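Long-range contact in mandelate racemase/muconate lactonizing protein (Paenibacillus sp., PDB 3VCC), which binds magnesium in an enolase-fold barrel and probably dehydrates D-galacturonate: residues L229-E234 with F332-Y337. Numbering follows the deposited sequence.
Sequences LYWLEE and FEFVEY. With MG (magnesium ion), chain D; MG (magnesium ion), chain C.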
loop_
_atom_site.group_PDB
_atom_site.type_symbol
_atom_site.label_atom_id
_atom_site.label_comp_id
_atom_site.label_asym_id
_atom_site.label_seq_id
_atom_site.Cartn_x
_atom_site.Cartn_y
_atom_site.Cartn_z
ATOM N N LEU A 229 5.922 20.428 2.431
ATOM C CA LEU A 229 5.637 19.049 2.799
ATOM C C LEU A 229 4.219 18.723 2.366
ATOM O O LEU A 229 3.292 19.516 2.615
ATOM C CB LEU A 229 5.751 18.888 4.313
ATOM C CG LEU A 229 7.106 19.202 4.925
ATOM C CD1 LEU A 229 7.010 19.186 6.454
ATOM C CD2 LEU A 229 8.150 18.205 4.436
ATOM N N TYR A 230 4.040 17.575 1.725
ATOM C CA TYR A 230 2.728 17.199 1.225
ATOM C C TYR A 230 1.877 16.612 2.339
ATOM O O TYR A 230 0.711 16.996 2.517
ATOM C CB TYR A 230 2.845 16.231 0.051
ATOM C CG TYR A 230 1.508 15.942 -0.585
ATOM C CD1 TYR A 230 0.871 16.887 -1.385
ATOM C CD2 TYR A 230 0.869 14.729 -0.374
ATOM C CE1 TYR A 230 -0.366 16.618 -1.963
ATOM C CE2 TYR A 230 -0.357 14.453 -0.952
ATOM C CZ TYR A 230 -0.970 15.401 -1.743
ATOM O OH TYR A 230 -2.193 15.112 -2.311
ATOM N N TRP A 231 2.440 15.675 3.093
ATOM C CA TRP A 231 1.727 15.200 4.273
ATOM C C TRP A 231 2.617 14.778 5.426
ATOM O O TRP A 231 3.814 14.514 5.262
ATOM C CB TRP A 231 0.671 14.129 3.916
ATOM C CG TRP A 231 1.108 12.661 3.740
ATOM C CD1 TRP A 231 1.978 11.929 4.517
ATOM C CD2 TRP A 231 0.629 11.763 2.728
ATOM N NE1 TRP A 231 2.066 10.640 4.041
ATOM C CE2 TRP A 231 1.254 10.513 2.940
ATOM C CE3 TRP A 231 -0.268 11.900 1.659
ATOM C CZ2 TRP A 231 1.015 9.401 2.112
ATOM C CZ3 TRP A 231 -0.500 10.789 0.827
ATOM C CH2 TRP A 231 0.139 9.559 1.067
ATOM N N LEU A 232 1.997 14.731 6.596
ATOM C CA LEU A 232 2.619 14.327 7.831
ATOM C C LEU A 232 1.859 13.117 8.324
ATOM O O LEU A 232 0.660 13.190 8.616
ATOM C CB LEU A 232 2.507 15.448 8.868
ATOM C CG LEU A 232 2.705 15.059 10.329
ATOM C CD1 LEU A 232 4.150 14.567 10.562
ATOM C CD2 LEU A 232 2.345 16.237 11.246
ATOM N N GLU A 233 2.570 12.005 8.412
ATOM C CA GLU A 233 1.963 10.711 8.675
ATOM C C GLU A 233 2.370 10.199 10.056
ATOM O O GLU A 233 3.558 10.180 10.393
ATOM C CB GLU A 233 2.409 9.717 7.597
ATOM C CG GLU A 233 2.053 8.256 7.891
ATOM C CD GLU A 233 2.318 7.347 6.692
ATOM O OE1 GLU A 233 2.475 7.857 5.566
ATOM O OE2 GLU A 233 2.364 6.122 6.874
ATOM N N GLU A 234 1.379 9.791 10.845
ATOM C CA GLU A 234 1.607 9.201 12.159
ATOM C C GLU A 234 2.639 9.965 13.011
ATOM O O GLU A 234 3.628 9.387 13.473
ATOM C CB GLU A 234 1.993 7.720 12.037
ATOM C CG GLU A 234 0.868 6.846 11.445
ATOM C CD GLU A 234 0.862 5.426 11.997
ATOM O OE1 GLU A 234 1.839 4.672 11.794
ATOM O OE2 GLU A 234 -0.145 5.036 12.617
ATOM N N PHE A 332 -7.996 9.083 -4.772
ATOM C CA PHE A 332 -6.880 8.175 -4.560
ATOM C C PHE A 332 -5.593 8.967 -4.669
ATOM O O PHE A 332 -5.347 9.618 -5.681
ATOM C CB PHE A 332 -6.904 7.037 -5.593
ATOM C CG PHE A 332 -5.853 5.992 -5.356
ATOM C CD1 PHE A 332 -4.572 6.154 -5.862
ATOM C CD2 PHE A 332 -6.146 4.854 -4.616
ATOM C CE1 PHE A 332 -3.595 5.194 -5.648
ATOM C CE2 PHE A 332 -5.166 3.880 -4.396
ATOM C CZ PHE A 332 -3.895 4.056 -4.915
ATOM N N GLU A 333 -4.751 8.904 -3.645
ATOM C CA GLU A 333 -3.528 9.708 -3.643
ATOM C C GLU A 333 -2.349 9.098 -4.415
ATOM O O GLU A 333 -1.880 9.663 -5.404
ATOM C CB GLU A 333 -3.089 9.981 -2.204
ATOM C CG GLU A 333 -4.013 10.907 -1.461
ATOM C CD GLU A 333 -3.837 12.343 -1.878
ATOM O OE1 GLU A 333 -2.684 12.812 -1.870
ATOM O OE2 GLU A 333 -4.846 13.000 -2.217
ATOM N N PHE A 334 -1.851 7.967 -3.925
ATOM C CA PHE A 334 -0.603 7.390 -4.407
ATOM C C PHE A 334 -0.585 5.888 -4.207
ATOM O O PHE A 334 -1.170 5.367 -3.255
ATOM C CB PHE A 334 0.573 7.877 -3.566
ATOM C CG PHE A 334 0.977 9.313 -3.782
ATOM C CD1 PHE A 334 1.636 9.699 -4.935
ATOM C CD2 PHE A 334 0.820 10.236 -2.762
ATOM C CE1 PHE A 334 2.057 10.995 -5.107
ATOM C CE2 PHE A 334 1.245 11.543 -2.923
ATOM C CZ PHE A 334 1.868 11.923 -4.098
ATOM N N VAL A 335 0.136 5.205 -5.083
ATOM C CA VAL A 335 0.635 3.869 -4.784
ATOM C C VAL A 335 1.924 3.999 -3.956
ATOM O O VAL A 335 2.857 4.714 -4.341
ATOM C CB VAL A 335 0.895 3.079 -6.082
ATOM C CG1 VAL A 335 1.611 1.776 -5.781
ATOM C CG2 VAL A 335 -0.419 2.816 -6.805
ATOM N N GLU A 336 1.956 3.348 -2.797
ATOM C CA GLU A 336 3.154 3.336 -1.958
ATOM C C GLU A 336 4.116 2.299 -2.533
ATOM O O GLU A 336 3.835 1.104 -2.514
ATOM C CB GLU A 336 2.774 3.004 -0.509
ATOM C CG GLU A 336 3.940 2.937 0.455
ATOM C CD GLU A 336 3.500 2.951 1.907
ATOM O OE1 GLU A 336 2.296 2.736 2.187
ATOM O OE2 GLU A 336 4.363 3.195 2.769
ATOM N N TYR A 337 5.245 2.757 -3.065
ATOM C CA TYR A 337 6.099 1.873 -3.844
ATOM C C TYR A 337 7.412 1.478 -3.159
ATOM O O TYR A 337 8.158 2.322 -2.665
ATOM C CB TYR A 337 6.389 2.495 -5.213
ATOM C CG TYR A 337 7.064 1.543 -6.163
ATOM C CD1 TYR A 337 8.447 1.486 -6.243
ATOM C CD2 TYR A 337 6.318 0.670 -6.948
ATOM C CE1 TYR A 337 9.075 0.595 -7.102
ATOM C CE2 TYR A 337 6.935 -0.224 -7.812
ATOM C CZ TYR A 337 8.317 -0.254 -7.884
ATOM O OH TYR A 337 8.934 -1.138 -8.743
HETATM MG MG MG D . 3.497 4.735 7.936
HETATM MG MG MG C . -1.848 5.863 13.638
HETATM O O HOH W 1 1.321 4.201 4.417
HETATM O O HOH W 2 3.442 5.300 10.065
HETATM O O HOH W 3 3.904 3.980 5.895
HETATM O O HOH W 4 -0.610 7.495 14.429
HETATM O O HOH W 5 -3.258 4.341 12.794
HETATM O O HOH W 6 -1.251 4.580 15.360
#
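Tyr-230 reaches across the barrel interior to Glu-333, its OH giving a very short hydrogen bond of 2.4 Å to Glu-333 OE1, a length to be read with caution. The carboxylate meets the phenol at the ring edge and lies nearly coplanar with it, the planes 21° apart. With its CG anti to the backbone N (chi1 -174°), Tyr-230 sends the ring out from its strand toward this oxygen. Arg-307 forms a salt bridge to the other oxygen, OE2, and so probably steadies the negative charge. Beside this bond the packing is apolar and tight. Phe-334 turns its edge toward the face of Tyr-230 in an offset edge-to-face pair, planes at 79°, with Phe-334 CE2 3.9 Å from Tyr-230 CE2. The neighbouring edge atom, Phe-334 CD2, lies 3.9 Å from Trp-231 CZ3, where the indole meets it obliquely; the three rings form an aromatic cluster. Trp-231 also links this cluster to the metal site, its NE1 donating to the anti lone pair of Glu-233 OE1 (3.2 Å), the oxygen sitting somewhat out of the indole plane. Replacing Trp-231 with an alanine removes the indole and its N-H, which is likely to open a gap beside Phe-334 and leave Glu-233 OE1 to Lys-168 and Gln-283. Looser and wetter is the side where Glu-233 and Glu-336 face each other through water, without direct contact: water 1 lies 2.8 Å from Glu-336 OE1 and farther from Glu-233 OE2. Glu-233 OE2 binds one magnesium ion at 2.1 Å with Asp-207 and Glu-263, the metal triad characteristic of the enolase superfamily; Glu-234 OE2 binds a second with Glu-238 and Asp-261. Within the TIM-type barrel, strand 229-233 lies between parallel strands 204-207 and 258-261, while strand 335-337 runs parallel to 126-135, whose Tyr-131 packs edge-to-face with Phe-334.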